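Oligopeptide-binding protein oppA (Lactococcus lactis, PDB 3DRF) binds oligopeptides in a voluminous cavity, as the receptor of the OppABCDF ABC transporter that takes up peptides longer than three residues. Local coordinates at residues N506-A511 and T517-A522; T122-A127 and S147-G152; K262-L267 and Y283-N288; S63-G68 and I235-N240. All coordinates share one frame; numbering follows the deposited sequence.

Contact 1 of 4, residues N506-A511 and T517-A522; sequences NDIDSA and TYRKAA
Asp-507 and Tyr-518 make the shortest polar link between helices 499-508 and 516-533, which follow each other in this solute-binding-protein fold and are joined by a short turn whose two ends the contact ties together. The phenol OH donates to Asp-507 OD1 at 2.6 Å, and OD1 receives it on its syn lone pair, the side of the other oxygen; OD1 lies at the ring edge while the carboxylate and ring planes stand 81° apart. The ring of Tyr-518 swings across to this acid because chi1 (-176°) sets CG opposite the backbone N. Arg-519 supplies the other polar bonds through two N-H groups. Its NE gives a fairly straight bond to Ile-508 O (2.8 Å), close to the guanidinium plane, and its NH2 forms a salt bridge with Asp-509 OD1 (3.0 Å), met nearly along the C-O axis. Apolar packing fills in beside them: Ile-508 CG1 rests on Ala-522 CB at 3.7 Å, a methyl small enough to let the two backbones come close. Farther out, Glu-478 pairs with NH1 of Arg-519, while Tyr-189 and Ser-480 hold Asp-509 OD2. A leucine in place of Arg-519 would probably leave Ile-508 O without this donor and the buried Asp-509 without its countercharge. The guanidinium thus serves a main-chain carbonyl near a helix end and a buried acid together, and its charge probably helps keep Asp-509 ionised.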
loop_
_atom_site.group_PDB
_atom_site.type_symbol
_atom_site.label_atom_id
_atom_site.label_comp_id
_atom_site.label_asym_id
_atom_site.label_seq_id
_atom_site.Cartn_x
_atom_site.Cartn_y
_atom_site.Cartn_z
ATOM N N ASN A 506 12.303 -10.640 -10.429
ATOM C CA ASN A 506 12.868 -11.899 -9.888
ATOM C C ASN A 506 14.375 -11.728 -9.596
ATOM O O ASN A 506 14.834 -12.206 -8.606
ATOM C CB ASN A 506 12.604 -13.069 -10.856
ATOM C CG ASN A 506 11.122 -13.423 -10.979
ATOM O OD1 ASN A 506 10.297 -13.006 -10.224
ATOM N ND2 ASN A 506 10.845 -14.209 -11.963
ATOM N N ASP A 507 15.085 -11.039 -10.484
ATOM C CA ASP A 507 16.556 -10.847 -10.288
ATOM C C ASP A 507 16.852 -10.118 -8.958
ATOM O O ASP A 507 17.774 -10.468 -8.276
ATOM C CB ASP A 507 17.154 -10.149 -11.522
ATOM C CG ASP A 507 18.649 -10.341 -11.629
ATOM O OD1 ASP A 507 19.119 -11.426 -11.339
ATOM O OD2 ASP A 507 19.302 -9.441 -12.048
ATOM N N ILE A 508 16.039 -9.111 -8.633
ATOM C CA ILE A 508 16.170 -8.343 -7.383
ATOM C C ILE A 508 16.128 -9.245 -6.137
ATOM O O ILE A 508 16.785 -9.004 -5.164
ATOM C CB ILE A 508 15.093 -7.238 -7.365
ATOM C CG1 ILE A 508 15.542 -6.072 -8.284
ATOM C CG2 ILE A 508 14.788 -6.776 -5.914
ATOM C CD1 ILE A 508 14.363 -5.096 -8.678
ATOM N N ASP A 509 15.324 -10.288 -6.240
ATOM C CA ASP A 509 15.104 -11.184 -5.079
ATOM C C ASP A 509 15.772 -12.543 -5.249
ATOM O O ASP A 509 15.569 -13.405 -4.487
ATOM C CB ASP A 509 13.569 -11.358 -4.765
ATOM C CG ASP A 509 12.907 -10.086 -4.279
ATOM O OD1 ASP A 509 13.585 -9.232 -3.776
ATOM O OD2 ASP A 509 11.731 -9.989 -4.478
ATOM N N SER A 510 16.610 -12.689 -6.260
ATOM C CA SER A 510 17.310 -13.935 -6.526
ATOM C C SER A 510 18.464 -14.204 -5.516
ATOM O O SER A 510 18.885 -13.349 -4.795
ATOM C CB SER A 510 17.885 -13.907 -7.966
ATOM O OG SER A 510 19.019 -13.084 -8.082
ATOM N N ALA A 511 18.925 -15.458 -5.574
ATOM C CA ALA A 511 20.096 -15.894 -4.783
ATOM C C ALA A 511 21.336 -15.049 -5.118
ATOM O O ALA A 511 22.063 -14.754 -4.264
ATOM C CB ALA A 511 20.374 -17.428 -5.023
ATOM N N THR A 517 25.907 -5.708 -3.959
ATOM C CA THR A 517 26.378 -5.082 -5.201
ATOM C C THR A 517 25.475 -5.511 -6.385
ATOM O O THR A 517 25.079 -4.712 -7.170
ATOM C CB THR A 517 27.809 -5.517 -5.522
ATOM O OG1 THR A 517 28.612 -5.308 -4.345
ATOM C CG2 THR A 517 28.342 -4.703 -6.720
ATOM N N TYR A 518 25.221 -6.810 -6.463
ATOM C CA TYR A 518 24.372 -7.391 -7.514
ATOM C C TYR A 518 22.908 -6.893 -7.361
ATOM O O TYR A 518 22.338 -6.505 -8.283
ATOM C CB TYR A 518 24.510 -8.936 -7.432
ATOM C CG TYR A 518 23.736 -9.628 -8.556
ATOM C CD1 TYR A 518 24.403 -10.135 -9.667
ATOM C CD2 TYR A 518 22.324 -9.742 -8.522
ATOM C CE1 TYR A 518 23.697 -10.753 -10.686
ATOM C CE2 TYR A 518 21.643 -10.361 -9.566
ATOM C CZ TYR A 518 22.321 -10.843 -10.631
ATOM O OH TYR A 518 21.728 -11.473 -11.709
ATOM N N ARG A 519 22.411 -6.860 -6.130
ATOM C CA ARG A 519 21.048 -6.387 -5.894
ATOM C C ARG A 519 20.894 -4.907 -6.211
ATOM O O ARG A 519 19.922 -4.563 -6.797
ATOM C CB ARG A 519 20.637 -6.724 -4.458
ATOM C CG ARG A 519 19.117 -6.686 -4.358
ATOM C CD ARG A 519 18.668 -7.083 -2.918
ATOM N NE ARG A 519 17.182 -7.306 -2.928
ATOM C CZ ARG A 519 16.341 -6.880 -2.000
ATOM N NH1 ARG A 519 16.752 -6.250 -0.937
ATOM N NH2 ARG A 519 15.064 -7.147 -2.171
ATOM N N LYS A 520 21.893 -4.094 -5.913
ATOM C CA LYS A 520 21.826 -2.684 -6.312
ATOM C C LYS A 520 21.718 -2.514 -7.834
ATOM O O LYS A 520 20.906 -1.786 -8.284
ATOM C CB LYS A 520 23.072 -1.939 -5.793
ATOM C CG LYS A 520 23.017 -0.403 -6.007
ATOM C CD LYS A 520 24.384 0.217 -5.534
ATOM C CE LYS A 520 24.410 1.786 -5.588
ATOM N NZ LYS A 520 23.885 2.299 -4.339
ATOM N N ALA A 521 22.543 -3.222 -8.588
ATOM C CA ALA A 521 22.466 -3.177 -10.063
ATOM C C ALA A 521 21.132 -3.714 -10.600
ATOM O O ALA A 521 20.634 -3.184 -11.556
ATOM C CB ALA A 521 23.684 -3.918 -10.697
ATOM N N ALA A 522 20.597 -4.738 -9.957
ATOM C CA ALA A 522 19.283 -5.229 -10.336
ATOM C C ALA A 522 18.194 -4.189 -10.072
ATOM O O ALA A 522 17.372 -3.992 -10.884
ATOM C CB ALA A 522 19.032 -6.515 -9.567
#

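Contact 2 of 4, residues T122-A127 and S147-G152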
loop_
_atom_site.group_PDB
_atom_site.type_symbol
_atom_site.label_atom_id
_atom_site.label_comp_id
_atom_site.label_asym_id
_atom_site.label_seq_id
_atom_site.Cartn_x
_atom_site.Cartn_y
_atom_site.Cartn_z
ATOM N N THR A 122 -3.915 -16.927 8.622
ATOM C CA THR A 122 -3.637 -15.702 7.813
ATOM C C THR A 122 -3.366 -16.098 6.314
ATOM O O THR A 122 -3.879 -15.506 5.408
ATOM C CB THR A 122 -2.394 -15.037 8.363
ATOM O OG1 THR A 122 -2.720 -14.573 9.714
ATOM C CG2 THR A 122 -1.986 -13.840 7.469
ATOM N N TYR A 123 -2.555 -17.139 6.109
ATOM C CA TYR A 123 -2.201 -17.563 4.728
ATOM C C TYR A 123 -3.454 -18.028 3.971
ATOM O O TYR A 123 -3.569 -17.746 2.842
ATOM C CB TYR A 123 -1.175 -18.682 4.744
ATOM C CG TYR A 123 0.236 -18.194 5.162
ATOM C CD1 TYR A 123 0.586 -18.074 6.516
ATOM C CD2 TYR A 123 1.184 -17.786 4.220
ATOM C CE1 TYR A 123 1.858 -17.639 6.921
ATOM C CE2 TYR A 123 2.482 -17.330 4.624
ATOM C CZ TYR A 123 2.805 -17.304 5.959
ATOM O OH TYR A 123 4.062 -16.848 6.310
ATOM N N GLU A 124 -4.356 -18.727 4.649
ATOM C CA GLU A 124 -5.573 -19.180 4.012
ATOM C C GLU A 124 -6.449 -17.999 3.637
ATOM O O GLU A 124 -7.063 -18.005 2.636
ATOM C CB GLU A 124 -6.377 -20.126 4.939
ATOM C CG GLU A 124 -5.582 -21.469 5.289
ATOM C CD GLU A 124 -6.407 -22.487 6.016
ATOM O OE1 GLU A 124 -7.565 -22.253 6.122
ATOM O OE2 GLU A 124 -5.841 -23.453 6.502
ATOM N N THR A 125 -6.482 -16.963 4.477
ATOM C CA THR A 125 -7.338 -15.799 4.146
ATOM C C THR A 125 -6.939 -15.120 2.835
ATOM O O THR A 125 -7.760 -14.556 2.214
ATOM C CB THR A 125 -7.456 -14.755 5.272
ATOM O OG1 THR A 125 -6.195 -14.054 5.453
ATOM C CG2 THR A 125 -7.935 -15.370 6.590
ATOM N N ILE A 126 -5.645 -15.171 2.500
ATOM C CA ILE A 126 -5.181 -14.643 1.202
ATOM C C ILE A 126 -5.238 -15.683 0.056
ATOM O O ILE A 126 -5.635 -15.370 -1.028
ATOM C CB ILE A 126 -3.720 -14.096 1.353
ATOM C CG1 ILE A 126 -3.757 -12.883 2.337
ATOM C CG2 ILE A 126 -3.196 -13.710 -0.023
ATOM C CD1 ILE A 126 -2.307 -12.317 2.627
ATOM N N ALA A 127 -4.801 -16.904 0.354
ATOM C CA ALA A 127 -4.617 -17.948 -0.696
ATOM C C ALA A 127 -5.877 -18.726 -1.143
ATOM O O ALA A 127 -5.934 -19.154 -2.263
ATOM C CB ALA A 127 -3.498 -18.940 -0.259
ATOM N N SER A 147 1.132 -22.621 -3.775
ATOM C CA SER A 147 0.513 -22.488 -5.090
ATOM C C SER A 147 -0.595 -23.544 -5.280
ATOM O O SER A 147 -1.652 -23.255 -5.718
ATOM C CB SER A 147 1.573 -22.570 -6.214
ATOM O OG SER A 147 2.465 -21.485 -6.123
ATOM N N ASP A 148 -0.315 -24.776 -4.908
ATOM C CA ASP A 148 -1.279 -25.869 -5.131
ATOM C C ASP A 148 -2.513 -25.714 -4.172
ATOM O O ASP A 148 -3.600 -26.058 -4.512
ATOM C CB ASP A 148 -0.563 -27.210 -4.889
ATOM C CG ASP A 148 0.228 -27.694 -6.108
ATOM O OD1 ASP A 148 0.129 -27.178 -7.163
ATOM O OD2 ASP A 148 0.925 -28.649 -5.895
ATOM N N TYR A 149 -2.285 -25.182 -2.971
ATOM C CA TYR A 149 -3.414 -24.818 -2.109
ATOM C C TYR A 149 -4.282 -23.717 -2.743
ATOM O O TYR A 149 -5.432 -23.826 -2.822
ATOM C CB TYR A 149 -2.894 -24.409 -0.727
ATOM C CG TYR A 149 -4.028 -24.013 0.226
ATOM C CD1 TYR A 149 -4.767 -24.992 0.917
ATOM C CD2 TYR A 149 -4.405 -22.682 0.392
ATOM C CE1 TYR A 149 -5.818 -24.643 1.756
ATOM C CE2 TYR A 149 -5.474 -22.340 1.251
ATOM C CZ TYR A 149 -6.129 -23.332 1.920
ATOM O OH TYR A 149 -7.150 -22.955 2.748
ATOM N N HIS A 150 -3.638 -22.711 -3.301
ATOM C CA HIS A 150 -4.312 -21.542 -3.929
ATOM C C HIS A 150 -5.221 -21.944 -5.103
ATOM O O HIS A 150 -6.221 -21.383 -5.283
ATOM C CB HIS A 150 -3.242 -20.529 -4.403
ATOM C CG HIS A 150 -3.817 -19.334 -5.128
ATOM N ND1 HIS A 150 -4.714 -18.462 -4.571
ATOM C CD2 HIS A 150 -3.602 -18.894 -6.382
ATOM C CE1 HIS A 150 -5.053 -17.553 -5.464
ATOM N NE2 HIS A 150 -4.359 -17.773 -6.556
ATOM N N THR A 151 -4.795 -22.935 -5.871
ATOM C CA THR A 151 -5.612 -23.437 -7.019
ATOM C C THR A 151 -6.611 -24.547 -6.577
ATOM O O THR A 151 -7.380 -24.979 -7.408
ATOM C CB THR A 151 -4.704 -24.059 -8.100
ATOM O OG1 THR A 151 -4.010 -25.174 -7.529
ATOM C CG2 THR A 151 -3.721 -23.024 -8.674
ATOM N N GLY A 152 -6.553 -25.019 -5.341
ATOM C CA GLY A 152 -7.457 -26.075 -4.883
ATOM C C GLY A 152 -6.949 -27.468 -5.225
ATOM O O GLY A 152 -7.598 -28.405 -4.902
HETATM O O HOH W 1 -9.748 -21.915 4.076
#
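His-150 ND1 donates to Ala-127 O at 2.7 Å, with the oxygen close to the imidazole plane, at its edge. The carbonyl belongs to the last residue of helix 116-127, where the helical bonding pattern runs out; His-150 CA adds a C-H...O contact to the same oxygen (3.3 Å). A chi1 of 177° turns the imidazole away from its own backbone N and sets it beside that helix end. Tyr-149 works alongside: Ala-127 CB sits at its ring edge, 3.9 Å from CD2, and Glu-124 CG touches its OH at 3.3 Å. A water joins the acid and the phenol, donating to Glu-124 OE1 (3.0 Å) and lying 3.1 Å from Tyr-149 OH. Replacing Tyr-149 by an alanine would probably take away the ring edge that packs on the Ala-127 methyl and cost the water its phenol partner. In the next shell Trp-136 stacks on the imidazole, Ser-317 bonds NE2, and Lys-117 forms a salt bridge with Glu-124 OE2. A Schellman motif closes the short helix 146-150, with Gly-152 at a positive phi where a CB would press on the preceding carbonyl O. Because ND1 is the donor, the imidazole must carry a proton there, which suits histidine to finishing a neighbouring helix while its other nitrogen binds elsewhere.

Contact 3 of 4, residues K262-L267 and Y283-N288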
loop_
_atom_site.group_PDB
_atom_site.type_symbol
_atom_site.label_atom_id
_atom_site.label_comp_id
_atom_site.label_asym_id
_atom_site.label_seq_id
_atom_site.Cartn_x
_atom_site.Cartn_y
_atom_site.Cartn_z
ATOM N N LYS A 262 -12.524 19.919 6.619
ATOM C CA LYS A 262 -12.789 20.189 8.038
ATOM C C LYS A 262 -11.564 20.027 8.955
ATOM O O LYS A 262 -11.640 20.272 10.096
ATOM C CB LYS A 262 -13.979 19.362 8.547
ATOM C CG LYS A 262 -15.317 19.756 7.849
ATOM C CD LYS A 262 -16.495 18.926 8.289
ATOM C CE LYS A 262 -17.773 19.478 7.670
ATOM N NZ LYS A 262 -17.980 20.782 8.310
ATOM N N SER A 263 -10.448 19.605 8.395
ATOM C CA SER A 263 -9.281 19.248 9.219
ATOM C C SER A 263 -8.616 20.415 9.984
ATOM O O SER A 263 -8.366 20.295 11.128
ATOM C CB SER A 263 -8.214 18.524 8.378
ATOM O OG SER A 263 -8.670 17.213 8.032
ATOM N N VAL A 264 -8.311 21.495 9.293
ATOM C CA VAL A 264 -7.641 22.633 9.946
ATOM C C VAL A 264 -8.527 23.225 11.089
ATOM O O VAL A 264 -8.064 23.495 12.121
ATOM C CB VAL A 264 -7.182 23.720 8.883
ATOM C CG1 VAL A 264 -6.690 24.973 9.603
ATOM C CG2 VAL A 264 -6.106 23.111 7.991
ATOM N N ALA A 265 -9.807 23.366 10.828
ATOM C CA ALA A 265 -10.747 23.901 11.817
ATOM C C ALA A 265 -10.786 22.938 13.026
ATOM O O ALA A 265 -10.922 23.362 14.126
ATOM C CB ALA A 265 -12.171 24.021 11.184
ATOM N N ALA A 266 -10.686 21.635 12.782
ATOM C CA ALA A 266 -10.656 20.652 13.883
ATOM C C ALA A 266 -9.438 20.816 14.763
ATOM O O ALA A 266 -9.522 20.651 15.935
ATOM C CB ALA A 266 -10.730 19.197 13.319
ATOM N N LEU A 267 -8.310 21.165 14.181
ATOM C CA LEU A 267 -7.149 21.486 14.972
ATOM C C LEU A 267 -7.311 22.825 15.704
ATOM O O LEU A 267 -6.963 22.904 16.840
ATOM C CB LEU A 267 -5.887 21.551 14.094
ATOM C CG LEU A 267 -5.505 20.228 13.380
ATOM C CD1 LEU A 267 -4.431 20.519 12.280
ATOM C CD2 LEU A 267 -4.962 19.244 14.423
ATOM N N TYR A 283 0.016 22.045 4.948
ATOM C CA TYR A 283 1.197 22.068 5.822
ATOM C C TYR A 283 1.487 23.457 6.423
ATOM O O TYR A 283 1.779 23.568 7.585
ATOM C CB TYR A 283 2.421 21.546 5.034
ATOM C CG TYR A 283 3.696 21.337 5.849
ATOM C CD1 TYR A 283 3.694 20.659 7.084
ATOM C CD2 TYR A 283 4.920 21.707 5.337
ATOM C CE1 TYR A 283 4.846 20.421 7.769
ATOM C CE2 TYR A 283 6.064 21.472 6.041
ATOM C CZ TYR A 283 6.022 20.840 7.245
ATOM O OH TYR A 283 7.195 20.556 7.956
ATOM N N LYS A 284 1.388 24.501 5.592
ATOM C CA LYS A 284 1.683 25.858 6.080
ATOM C C LYS A 284 0.618 26.290 7.113
ATOM O O LYS A 284 0.932 26.821 8.125
ATOM C CB LYS A 284 1.783 26.828 4.915
ATOM C CG LYS A 284 2.167 28.190 5.380
ATOM C CD LYS A 284 2.527 29.040 4.229
ATOM C CE LYS A 284 4.005 29.151 3.982
ATOM N NZ LYS A 284 4.306 30.075 2.815
ATOM N N GLN A 285 -0.650 26.055 6.822
ATOM C CA GLN A 285 -1.729 26.332 7.768
ATOM C C GLN A 285 -1.484 25.650 9.101
ATOM O O GLN A 285 -1.711 26.208 10.129
ATOM C CB GLN A 285 -3.113 25.936 7.202
ATOM C CG GLN A 285 -3.570 26.681 6.017
ATOM C CD GLN A 285 -4.996 26.364 5.731
ATOM O OE1 GLN A 285 -5.301 25.401 5.082
ATOM N NE2 GLN A 285 -5.875 27.170 6.270
ATOM N N VAL A 286 -1.047 24.393 9.049
ATOM C CA VAL A 286 -0.811 23.617 10.251
ATOM C C VAL A 286 0.366 24.129 11.057
ATOM O O VAL A 286 0.342 24.197 12.233
ATOM C CB VAL A 286 -0.629 22.110 9.902
ATOM C CG1 VAL A 286 -0.150 21.331 11.127
ATOM C CG2 VAL A 286 -1.960 21.544 9.365
ATOM N N LYS A 287 1.421 24.497 10.372
ATOM C CA LYS A 287 2.594 25.085 11.062
ATOM C C LYS A 287 2.210 26.455 11.659
ATOM O O LYS A 287 2.848 26.834 12.586
ATOM C CB LYS A 287 3.783 25.240 10.094
ATOM C CG LYS A 287 4.457 23.930 9.711
ATOM C CD LYS A 287 5.719 24.196 8.819
ATOM C CE LYS A 287 5.339 24.576 7.420
ATOM N NZ LYS A 287 6.563 24.870 6.583
ATOM N N ASN A 288 1.234 27.148 11.089
ATOM C CA ASN A 288 0.763 28.483 11.539
ATOM C C ASN A 288 -0.008 28.352 12.876
ATOM O O ASN A 288 -0.201 29.325 13.570
ATOM C CB ASN A 288 -0.137 29.168 10.492
ATOM C CG ASN A 288 0.624 29.762 9.285
ATOM O OD1 ASN A 288 1.828 29.802 9.256
ATOM N ND2 ASN A 288 -0.120 30.154 8.270
#
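The carboxamide of Gln-285 turns one face to Val-264: both valine methyls lie on the same side of its plane, CG2 3.8 Å from OE1 and CG1 4.1 Å from NE2. The other flat group, the ring of Tyr-283, carries Lys-287 CE over one face, offset toward the rim. The contact packs two short helices of a type II periplasmic-binding-protein fold. Helix 263-268 is the helical link of a beta-alpha-beta crossover, leading from strand 252-258 over strand 34-40 to the parallel strand 274-276, and helix 283-287 is the next helix along the chain. No hydrogen bond joins the two segments, and the small interface depends on shape. Gln-285, an exposed residue at the border, can lay CB and its amide face over a valine, CB coming to 4.2 Å from Val-264 CG2. Deeper in, branched apolar residues suit the buried side, where Leu-267 and Val-286 both rest on Pro-547 of strand 536-549, and Val-286 also on Val-294. Leu-267 has CG anti to its carbonyl carbon (chi1 -62°), and from there one of its two methyls, CD1, reaches Val-286 CG2 at 4.0 Å.

Contact 4 of 4, residues S63-G68 and I235-N240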
loop_
_atom_site.group_PDB
_atom_site.type_symbol
_atom_site.label_atom_id
_atom_site.label_comp_id
_atom_site.label_asym_id
_atom_site.label_seq_id
_atom_site.Cartn_x
_atom_site.Cartn_y
_atom_site.Cartn_z
ATOM N N SER A 63 -6.146 1.090 12.734
ATOM C CA SER A 63 -6.002 -0.146 13.502
ATOM C C SER A 63 -4.782 -0.172 14.439
ATOM O O SER A 63 -4.630 -1.083 15.172
ATOM C CB SER A 63 -5.946 -1.380 12.568
ATOM O OG SER A 63 -4.675 -1.496 11.925
ATOM N N GLY A 64 -3.937 0.857 14.373
ATOM C CA GLY A 64 -2.673 0.853 15.092
ATOM C C GLY A 64 -2.758 0.506 16.593
ATOM O O GLY A 64 -2.099 -0.363 17.061
ATOM N N PRO A 65 -3.616 1.234 17.321
ATOM C CA PRO A 65 -3.733 0.959 18.765
ATOM C C PRO A 65 -4.184 -0.487 19.091
ATOM O O PRO A 65 -3.871 -1.019 20.113
ATOM C CB PRO A 65 -4.772 2.000 19.251
ATOM C CG PRO A 65 -4.652 3.139 18.306
ATOM C CD PRO A 65 -4.394 2.437 16.934
ATOM N N GLY A 66 -4.877 -1.118 18.154
ATOM C CA GLY A 66 -5.303 -2.507 18.328
ATOM C C GLY A 66 -4.292 -3.559 17.869
ATOM O O GLY A 66 -4.594 -4.729 17.950
ATOM N N GLY A 67 -3.095 -3.132 17.460
ATOM C CA GLY A 67 -2.063 -4.051 17.021
ATOM C C GLY A 67 -1.754 -3.933 15.531
ATOM O O GLY A 67 -0.943 -4.657 15.063
ATOM N N GLY A 68 -2.362 -3.007 14.816
ATOM C CA GLY A 68 -2.054 -2.823 13.383
ATOM C C GLY A 68 -2.416 -4.029 12.509
ATOM O O GLY A 68 -1.643 -4.478 11.726
ATOM N N ILE A 235 -13.636 4.397 15.902
ATOM C CA ILE A 235 -13.330 3.316 16.834
ATOM C C ILE A 235 -13.090 3.930 18.234
ATOM O O ILE A 235 -12.387 4.888 18.362
ATOM C CB ILE A 235 -11.994 2.626 16.475
ATOM C CG1 ILE A 235 -11.932 2.198 14.987
ATOM C CG2 ILE A 235 -11.722 1.434 17.423
ATOM C CD1 ILE A 235 -10.512 1.924 14.476
ATOM N N LYS A 236 -13.680 3.338 19.251
ATOM C CA LYS A 236 -13.341 3.637 20.665
ATOM C C LYS A 236 -12.483 2.503 21.176
ATOM O O LYS A 236 -12.901 1.383 21.302
ATOM C CB LYS A 236 -14.572 3.807 21.614
ATOM C CG LYS A 236 -14.125 4.431 23.014
ATOM C CD LYS A 236 -15.128 4.345 24.134
ATOM C CE LYS A 236 -14.447 4.552 25.510
ATOM N NZ LYS A 236 -14.963 3.747 26.661
ATOM N N TYR A 237 -11.267 2.849 21.500
ATOM C CA TYR A 237 -10.322 1.911 22.053
ATOM C C TYR A 237 -10.192 2.015 23.597
ATOM O O TYR A 237 -10.132 3.126 24.164
ATOM C CB TYR A 237 -8.967 2.229 21.479
ATOM C CG TYR A 237 -8.673 1.793 20.052
ATOM C CD1 TYR A 237 -8.469 0.447 19.760
ATOM C CD2 TYR A 237 -8.471 2.713 19.037
ATOM C CE1 TYR A 237 -8.093 0.041 18.443
ATOM C CE2 TYR A 237 -8.118 2.306 17.754
ATOM C CZ TYR A 237 -7.936 0.978 17.483
ATOM O OH TYR A 237 -7.527 0.531 16.268
ATOM N N VAL A 238 -10.129 0.859 24.257
ATOM C CA VAL A 238 -9.842 0.779 25.700
ATOM C C VAL A 238 -8.707 -0.207 25.880
ATOM O O VAL A 238 -8.434 -0.972 24.956
ATOM C CB VAL A 238 -11.114 0.300 26.527
ATOM C CG1 VAL A 238 -12.256 1.294 26.257
ATOM C CG2 VAL A 238 -11.513 -1.125 26.129
ATOM N N PRO A 239 -8.036 -0.243 27.023
ATOM C CA PRO A 239 -6.904 -1.167 27.133
ATOM C C PRO A 239 -7.358 -2.628 27.006
ATOM O O PRO A 239 -8.426 -2.993 27.431
ATOM C CB PRO A 239 -6.409 -0.901 28.556
ATOM C CG PRO A 239 -6.728 0.588 28.779
ATOM C CD PRO A 239 -8.117 0.688 28.184
ATOM N N ASN A 240 -6.499 -3.414 26.376
ATOM C CA ASN A 240 -6.662 -4.864 26.296
ATOM C C ASN A 240 -5.948 -5.511 27.489
ATOM O O ASN A 240 -4.786 -5.530 27.540
ATOM C CB ASN A 240 -6.048 -5.362 24.959
ATOM C CG ASN A 240 -5.937 -6.867 24.888
ATOM O OD1 ASN A 240 -6.521 -7.593 25.641
ATOM N ND2 ASN A 240 -5.185 -7.327 23.936
#
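Tyr-237 presents one face of its ring to Pro-65 while Ile-235, two residues earlier on the same side of the strand, covers the other, its CG2 3.6 Å above the ring centre. Tyr-237 itself carries the contact. Its chi1 of -77° places CG on the far side from the carbonyl carbon, and the ring reaches into the turn. Pro-65 CB stands 3.6 Å from the ring centroid of Tyr-237 and 8° off the normal, a CH-pi contact for which the flat, electron-rich phenol and the rigid pyrrolidine are well matched. The strand, 234-239, is the second in a five-stranded mixed sheet of this binding-protein fold, between 224-230 and 252-258, so the tyrosine packs the loop after helix 57-62 against the sheet; Ile-253 of the next strand touches both Pro-65 and Tyr-237. Beyond the ring, Tyr-237 OH comes within 3.2 Å of Ser-63 CA and hydrogen-bonds to Met-62 O. Gly-66 N lies 3.4 Å from Tyr-237 CE1, a closeness that a residue without a side chain suits. The turn holds its own shape: Ser-63 O accepts Gly-66 N and Gly-68 N from opposite faces of its plane, each at 3.0 Å.

How the contacts relate
Contacts 3 and 4 lie at one five-stranded mixed sheet, contact 4 on its strand 234-239 and contact 3 at the crossover helix and the helix that follows strand 274-276; their centres lie about 26 Å apart. Contacts 1 and 2 are neighbours elsewhere, with nearest atoms about 12 Å apart, and the stretch around residues 189-193 serves both: Tyr-189 bonds Asp-509, while Leu-191 and Thr-193 bond Tyr-123 and Thr-122. Contact 2 falls in sequence between the halves of contact 4, and their nearest atoms are about 10 Å apart. Contact 3 lies across the chain's centre from contacts 1 and 2, with centres about 44 and 45 Å away. All four are packing contacts within the closed, peptide-loaded Venus fly-trap.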